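Local coordinates for secreted protein ASP-2 (Necator americanus, PDB 1U53) that is a secreted hookworm vaccine antigen of the CAP (pathogenesis-related-1) superfamily, whose molecular role in infection is not firmly established, at residues E22-L27 with T136-Q141; I174-K177 with S182-E185. One frame throughout, in Å; residues are numbered along the deposited sequence.

Interaction 1 of 2, residues E22-L27 with T136-Q141. Unlike the reference sequence in segment 22-27: M23 (reference Leu).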
ATOM      1  N   GLU A  22       2.157   9.909   0.840  1.00 12.52           N
ATOM      2  CA  GLU A  22       3.403  10.233   0.097  1.00 13.60           C
ATOM      3  C   GLU A  22       4.316   9.028  -0.102  1.00 12.57           C
ATOM      4  O   GLU A  22       4.853   8.840  -1.213  1.00 12.98           O
ATOM      5  CB  GLU A  22       4.149  11.341   0.839  1.00 16.39           C
ATOM      6  CG  GLU A  22       3.324  12.611   0.743  1.00 20.96           C
ATOM      7  CD  GLU A  22       3.871  13.729   1.557  1.00 27.35           C
ATOM      8  OE1 GLU A  22       5.003  13.573   2.067  1.00 29.36           O
ATOM      9  OE2 GLU A  22       3.142  14.752   1.687  1.00 30.43           O
ATOM     10  N   MET A  23       4.480   8.225   0.951  1.00 11.81           N
ATOM     11  CA  MET A  23       5.277   6.998   0.888  1.00 13.33           C
ATOM     12  C   MET A  23       4.678   6.048  -0.119  1.00 13.52           C
ATOM     13  O   MET A  23       5.376   5.440  -0.912  1.00 11.70           O
ATOM     14  CB  MET A  23       5.291   6.252   2.218  1.00 16.17           C
ATOM     15  CG  MET A  23       5.927   6.940   3.289  1.00 21.79           C
ATOM     16  SD  MET A  23       7.489   6.237   3.831  1.00 25.42           S
ATOM     17  CE  MET A  23       7.818   4.634   3.298  1.00 20.11           C
ATOM     18  N   HIS A  24       3.353   5.884  -0.093  1.00 11.17           N
ATOM     19  CA  HIS A  24       2.789   4.977  -1.112  1.00 10.19           C
ATOM     20  C   HIS A  24       3.029   5.451  -2.529  1.00 10.70           C
ATOM     21  O   HIS A  24       3.424   4.664  -3.414  1.00 11.51           O
ATOM     22  CB  HIS A  24       1.295   4.733  -0.890  1.00  9.92           C
ATOM     23  CG  HIS A  24       1.007   3.658   0.127  1.00  9.05           C
ATOM     24  ND1 HIS A  24       1.170   3.825   1.487  1.00 10.32           N
ATOM     25  CD2 HIS A  24       0.528   2.401  -0.045  1.00  8.92           C
ATOM     26  CE1 HIS A  24       0.836   2.703   2.110  1.00 10.12           C
ATOM     27  NE2 HIS A  24       0.441   1.824   1.193  1.00  8.65           N
ATOM     28  N   ASN A  25       2.787   6.744  -2.782  1.00 10.68           N
ATOM     29  CA  ASN A  25       2.983   7.234  -4.162  1.00 10.95           C
ATOM     30  C   ASN A  25       4.442   7.270  -4.573  1.00 11.45           C
ATOM     31  O   ASN A  25       4.777   6.955  -5.725  1.00 11.49           O
ATOM     32  CB  ASN A  25       2.328   8.573  -4.371  1.00 12.94           C
ATOM     33  CG  ASN A  25       0.851   8.432  -4.564  1.00 13.89           C
ATOM     34  OD1 ASN A  25       0.410   7.471  -5.172  1.00 13.41           O
ATOM     35  ND2 ASN A  25       0.073   9.365  -4.006  1.00 14.61           N
ATOM     36  N   SER A  26       5.307   7.586  -3.621  1.00 11.99           N
ATOM     37  CA  SER A  26       6.751   7.563  -3.871  1.00 11.71           C
ATOM     38  C   SER A  26       7.223   6.167  -4.309  1.00 11.88           C
ATOM     39  O   SER A  26       7.977   6.022  -5.243  1.00 13.69           O
ATOM     40  CB  SER A  26       7.477   7.897  -2.568  1.00 14.89           C
ATOM     41  OG  SER A  26       8.894   7.797  -2.707  1.00 21.13           O
ATOM     42  N   LEU A  27       6.821   5.157  -3.566  1.00 10.77           N
ATOM     43  CA  LEU A  27       7.281   3.807  -3.815  1.00  9.18           C
ATOM     44  C   LEU A  27       6.617   3.245  -5.066  1.00  9.96           C
ATOM     45  O   LEU A  27       7.293   2.548  -5.857  1.00 11.77           O
ATOM     46  CB  LEU A  27       6.984   2.951  -2.570  1.00 11.01           C
ATOM     47  CG  LEU A  27       7.830   3.334  -1.352  1.00 10.71           C
ATOM     48  CD1 LEU A  27       7.321   2.691  -0.062  1.00 12.86           C
ATOM     49  CD2 LEU A  27       9.274   2.918  -1.569  1.00 10.86           C
ATOM     50  N   THR A 136       2.589  -6.301  -2.924  1.00 11.07           N
ATOM     51  CA  THR A 136       1.796  -6.310  -4.166  1.00 11.76           C
ATOM     52  C   THR A 136       0.542  -5.442  -3.997  1.00 10.43           C
ATOM     53  O   THR A 136       0.055  -4.856  -4.955  1.00 10.88           O
ATOM     54  CB  THR A 136       1.402  -7.746  -4.599  1.00 11.37           C
ATOM     55  OG1 THR A 136       0.689  -8.380  -3.525  1.00 13.10           O
ATOM     56  CG2 THR A 136       2.622  -8.540  -4.905  1.00 10.52           C
ATOM     57  N   GLN A 137      -0.005  -5.370  -2.775  1.00 11.90           N
ATOM     58  CA  GLN A 137      -1.114  -4.450  -2.578  1.00 11.21           C
ATOM     59  C   GLN A 137      -0.663  -2.967  -2.653  1.00 10.97           C
ATOM     60  O   GLN A 137      -1.352  -2.130  -3.212  1.00 11.80           O
ATOM     61  CB  GLN A 137      -1.890  -4.776  -1.281  1.00 11.64           C
ATOM     62  CG  GLN A 137      -3.014  -3.799  -0.978  1.00 11.10           C
ATOM     63  CD  GLN A 137      -4.140  -3.757  -2.055  1.00 12.61           C
ATOM     64  OE1 GLN A 137      -4.097  -2.947  -3.027  1.00 15.44           O
ATOM     65  NE2 GLN A 137      -5.173  -4.563  -1.846  1.00 11.44           N
ATOM     66  N   MET A 138       0.527  -2.651  -2.120  1.00  9.10           N
ATOM     67  CA  MET A 138       0.946  -1.262  -2.154  1.00  9.67           C
ATOM     68  C   MET A 138       1.089  -0.793  -3.603  1.00 11.33           C
ATOM     69  O   MET A 138       0.838   0.370  -3.885  1.00 12.24           O
ATOM     70  CB  MET A 138       2.309  -1.079  -1.474  1.00 11.41           C
ATOM     71  CG  MET A 138       2.190  -1.089   0.032  1.00 10.56           C
ATOM     72  SD  MET A 138       3.812  -0.765   0.818  1.00 12.20           S
ATOM     73  CE  MET A 138       3.889   1.024   0.546  1.00 10.62           C
ATOM     74  N   VAL A 139       1.588  -1.661  -4.502  1.00 10.44           N
ATOM     75  CA  VAL A 139       1.822  -1.244  -5.885  1.00  9.93           C
ATOM     76  C   VAL A 139       0.814  -1.798  -6.901  1.00 10.36           C
ATOM     77  O   VAL A 139       1.110  -1.855  -8.093  1.00 11.07           O
ATOM     78  CB  VAL A 139       3.274  -1.568  -6.356  1.00 10.18           C
ATOM     79  CG1 VAL A 139       4.341  -0.887  -5.392  1.00 11.86           C
ATOM     80  CG2 VAL A 139       3.521  -3.107  -6.425  1.00 11.18           C
ATOM     81  N   TRP A 140      -0.371  -2.202  -6.419  1.00 10.58           N
ATOM     82  CA  TRP A 140      -1.416  -2.699  -7.309  1.00 10.19           C
ATOM     83  C   TRP A 140      -1.915  -1.550  -8.206  1.00 11.52           C
ATOM     84  O   TRP A 140      -2.358  -0.516  -7.719  1.00 11.37           O
ATOM     85  CB  TRP A 140      -2.562  -3.252  -6.461  1.00 11.56           C
ATOM     86  CG  TRP A 140      -3.486  -4.144  -7.252  1.00 11.31           C
ATOM     87  CD1 TRP A 140      -4.676  -3.823  -7.817  1.00 12.56           C
ATOM     88  CD2 TRP A 140      -3.272  -5.539  -7.499  1.00 13.13           C
ATOM     89  NE1 TRP A 140      -5.240  -4.960  -8.410  1.00 14.26           N
ATOM     90  CE2 TRP A 140      -4.375  -6.007  -8.258  1.00 13.00           C
ATOM     91  CE3 TRP A 140      -2.239  -6.427  -7.181  1.00 12.64           C
ATOM     92  CZ2 TRP A 140      -4.465  -7.343  -8.687  1.00 14.42           C
ATOM     93  CZ3 TRP A 140      -2.318  -7.739  -7.602  1.00 13.24           C
ATOM     94  CH2 TRP A 140      -3.431  -8.190  -8.356  1.00 12.17           C
ATOM     95  N   GLN A 141      -1.810  -1.737  -9.522  1.00 10.41           N
ATOM     96  CA  GLN A 141      -1.996  -0.646 -10.473  1.00 11.55           C
ATOM     97  C   GLN A 141      -3.328   0.021 -10.262  1.00 12.57           C
ATOM     98  O   GLN A 141      -3.411   1.259 -10.279  1.00 13.94           O
ATOM     99  CB  GLN A 141      -1.877  -1.210 -11.876  1.00 12.39           C
ATOM    100  CG  GLN A 141      -2.398  -0.269 -12.948  1.00 14.56           C
ATOM    101  CD  GLN A 141      -2.315  -0.943 -14.267  1.00 16.60           C
ATOM    102  OE1 GLN A 141      -1.247  -1.296 -14.691  1.00 16.21           O
ATOM    103  NE2 GLN A 141      -3.457  -1.133 -14.923  1.00 17.14           N
TER

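Interaction 2 of 2, residues I174-K177 with S182-E185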
ATOM      1  N   ILE A 174      -0.207  -7.754 -11.137  1.00 13.93           N
ATOM      2  CA  ILE A 174      -0.094  -6.651 -10.164  1.00 13.28           C
ATOM      3  C   ILE A 174      -0.166  -5.300 -10.875  1.00 12.79           C
ATOM      4  O   ILE A 174      -0.849  -4.363 -10.442  1.00 12.74           O
ATOM      5  CB  ILE A 174       1.255  -6.742  -9.409  1.00 12.63           C
ATOM      6  CG1 ILE A 174       1.401  -8.100  -8.648  1.00 13.00           C
ATOM      7  CG2 ILE A 174       1.413  -5.528  -8.452  1.00 11.11           C
ATOM      8  CD1 ILE A 174       2.913  -8.491  -8.477  1.00 13.45           C
ATOM      9  N   TYR A 175       0.590  -5.178 -11.957  1.00 12.73           N
ATOM     10  CA  TYR A 175       0.437  -4.027 -12.846  1.00 13.11           C
ATOM     11  C   TYR A 175       0.841  -4.448 -14.255  1.00 12.61           C
ATOM     12  O   TYR A 175       1.477  -5.486 -14.431  1.00 12.27           O
ATOM     13  CB  TYR A 175       1.285  -2.829 -12.355  1.00 13.63           C
ATOM     14  CG  TYR A 175       2.768  -3.081 -12.112  1.00 11.80           C
ATOM     15  CD1 TYR A 175       3.700  -2.951 -13.152  1.00 13.21           C
ATOM     16  CD2 TYR A 175       3.258  -3.458 -10.834  1.00 12.41           C
ATOM     17  CE1 TYR A 175       5.083  -3.167 -12.942  1.00 10.60           C
ATOM     18  CE2 TYR A 175       4.637  -3.667 -10.620  1.00 12.31           C
ATOM     19  CZ  TYR A 175       5.532  -3.536 -11.672  1.00 11.01           C
ATOM     20  OH  TYR A 175       6.849  -3.758 -11.450  1.00 11.62           O
ATOM     21  N   GLU A 176       0.445  -3.633 -15.228  1.00 12.72           N
ATOM     22  CA  GLU A 176       0.833  -3.781 -16.635  1.00 16.15           C
ATOM     23  C   GLU A 176       2.257  -3.311 -16.857  1.00 14.52           C
ATOM     24  O   GLU A 176       2.583  -2.195 -16.509  1.00 13.48           O
ATOM     25  CB  GLU A 176      -0.112  -2.942 -17.509  1.00 16.19           C
ATOM     26  CG  GLU A 176       0.260  -2.967 -18.980  1.00 20.48           C
ATOM     27  CD  GLU A 176      -0.764  -2.320 -19.906  1.00 20.27           C
ATOM     28  OE1 GLU A 176      -1.925  -2.045 -19.500  1.00 21.90           O
ATOM     29  OE2 GLU A 176      -0.399  -2.078 -21.080  1.00 22.62           O
ATOM     30  N   LYS A 177       3.091  -4.138 -17.495  1.00 13.55           N
ATOM     31  CA  LYS A 177       4.495  -3.757 -17.760  1.00 14.91           C
ATOM     32  C   LYS A 177       4.626  -2.899 -19.014  1.00 16.03           C
ATOM     33  O   LYS A 177       3.942  -3.130 -20.014  1.00 15.65           O
ATOM     34  CB  LYS A 177       5.369  -5.005 -17.955  1.00 15.93           C
ATOM     35  CG  LYS A 177       5.449  -5.862 -16.667  1.00 16.48           C
ATOM     36  CD  LYS A 177       6.444  -7.026 -16.789  1.00 18.52           C
ATOM     37  CE  LYS A 177       5.951  -8.184 -17.615  1.00 20.66           C
ATOM     38  NZ  LYS A 177       7.173  -9.144 -17.725  1.00 18.69           N
ATOM     39  N   SER A 182       3.389   5.001 -20.718  1.00 21.46           N
ATOM     40  CA  SER A 182       3.163   4.628 -22.112  1.00 21.46           C
ATOM     41  C   SER A 182       1.744   4.188 -22.386  1.00 21.54           C
ATOM     42  O   SER A 182       1.326   4.161 -23.557  1.00 21.69           O
ATOM     43  CB  SER A 182       4.141   3.559 -22.563  1.00 20.98           C
ATOM     44  OG  SER A 182       4.049   2.402 -21.753  1.00 21.76           O
ATOM     45  N   LYS A 183       0.988   3.837 -21.347  1.00 20.97           N
ATOM     46  CA  LYS A 183      -0.441   3.580 -21.519  1.00 22.57           C
ATOM     47  C   LYS A 183      -1.287   4.562 -20.731  1.00 23.23           C
ATOM     48  O   LYS A 183      -2.394   4.257 -20.323  1.00 22.67           O
ATOM     49  CB  LYS A 183      -0.806   2.133 -21.143  1.00 24.96           C
ATOM     50  CG  LYS A 183      -0.094   1.044 -21.943  1.00 26.29           C
ATOM     51  CD  LYS A 183      -0.725   0.840 -23.295  1.00 28.85           C
ATOM     52  CE  LYS A 183      -0.983  -0.656 -23.547  1.00 30.37           C
ATOM     53  NZ  LYS A 183      -2.107  -1.161 -22.740  1.00 32.12           N
ATOM     54  N   CYS A 184      -0.739   5.759 -20.531  1.00 24.25           N
ATOM     55  CA  CYS A 184      -1.366   6.775 -19.720  1.00 25.49           C
ATOM     56  C   CYS A 184      -1.511   8.054 -20.547  1.00 25.72           C
ATOM     57  O   CYS A 184      -0.544   8.534 -21.133  1.00 27.88           O
ATOM     58  CB  CYS A 184      -0.499   7.042 -18.476  1.00 26.21           C
ATOM     59  SG  CYS A 184      -1.143   8.281 -17.423  1.00 29.66           S
ATOM     60  N   GLU A 185      -2.717   8.598 -20.596  1.00 25.37           N
ATOM     61  CA  GLU A 185      -2.943   9.876 -21.269  1.00 27.82           C
ATOM     62  C   GLU A 185      -2.873  11.072 -20.312  1.00 26.05           C
ATOM     63  O   GLU A 185      -2.789  12.219 -20.753  1.00 26.96           O
ATOM     64  CB  GLU A 185      -4.308   9.873 -21.985  1.00 29.47           C
ATOM     65  CG  GLU A 185      -5.477  10.396 -21.154  1.00 31.83           C
ATOM     66  CD  GLU A 185      -6.784  10.374 -21.933  1.00 31.64           C
ATOM     67  OE1 GLU A 185      -6.960   9.408 -22.730  1.00 32.79           O
ATOM     68  OE2 GLU A 185      -7.630  11.299 -21.752  1.00 32.59           O
TER

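Interaction 1 of 2, residues E22-L27 with T136-Q141
H24 and M138 bring helix 14-32 and the end of helix 133-138 together, their CA atoms 6.6 Å apart, while L27 and V139 stand 7.7 Å apart at the next level. V139 is already beyond the helix, the first residue to abandon helical backbone angles, so M138 occupies the last helical position and points its CB toward helix 14-32. The M138 chain runs extended through SD (chi2 -176°) and then bends at chi3 (77°), which sets the terminal methyl down on the imidazole. CE lies 3.6 Å from the centroid of the H24 ring and only 12° off its normal, a CH-pi contact over the middle of one face. The sulfur is set obliquely to the same ring, with SD of M138 4.7 Å from the H24 centroid. Nearer the backbone, CG of M138 packs against NE2 of H24 at 3.6 Å. On its L27 flank the methyl meets a leucine branch, CE of M138 lying 3.9 Å from CD1 of L27. In the CAP domain, an alpha-beta-alpha sandwich, this contact lies in the buried interior, where one helix meets the end of another. The imidazole is held at both nitrogens: ND1 of H24 hydrogen-bonds to the backbone carbonyl of F20, one turn earlier in the same helix, and NE2 to the hydroxyl of Y163 on strand 157-164. These two bonds fix the ring's rotation and present its face to the methionine. W108 and F109 of helix 97-109 also touch M138, extending the apolar surroundings of the thioether. Just past L27, NH1 of R28 hydrogen-bonds to the main-chain oxygens of M138 and W140.

Interaction 2 of 2, residues I174-K177 with S182-E185
E176 reaches K183 through an extended chain, with CG anti to the backbone N (chi1 177°) and chi2 at 171°, whereas the lysine folds at chi2 (-79°) and bends twice more before its ammonium group. The straight acid and the curled base cross at about a right angle. They close a salt bridge in which NZ of K183 donates to OE2 of E176 at 2.6 Å, with OE2 accepting through its syn lone pair, on the side of OE1. That second oxygen is a more distant neighbour, OE1 of E176 lying 3.4 Å from NZ of K183. The bend of the lysine also carries its methylenes past the acid, CE of K183 coming within 2.9 Å of OE2 of E176; the end of the lysine is tight and its exact placement doubtful. The backbones stay well apart, 8.9 Å between the CA atoms of E176 and K183, and the link is made at the ends of the two side chains. It lies at the protein surface, where solvent would probably weaken the charge attraction. Both residues also form backbone hydrogen bonds with A48, which, in the chain between helix 14-32 and strand 54-55, joins the two segments through the main chain. C184, next to the lysine, forms a disulfide with C194. The salt bridge lies within the irregular chain that leads from strand 157-164 to the small antiparallel pair of strands 187-188 and 193-194.

Overall arrangement
Interaction 1 belongs to the buried core, its centre about 5 Å from the centre of the chain, and interaction 2 to the surface, its centre about 18 Å from the same point. The first joins two helices through a methyl-over-imidazole contact and leucine packing; the second joins two irregular segments through opposite charges. They share no segment, yet Q141 couples them: its side-chain OE1 probably accepts a hydrogen bond from the backbone N of E176, and its own N probably donates one to the carbonyl of I174. W140 packs on I174 beside these bonds. The chain leaving helix 133-138 therefore abuts the glutamate-bearing segment 174-177, with the two contact centres 14 Å apart.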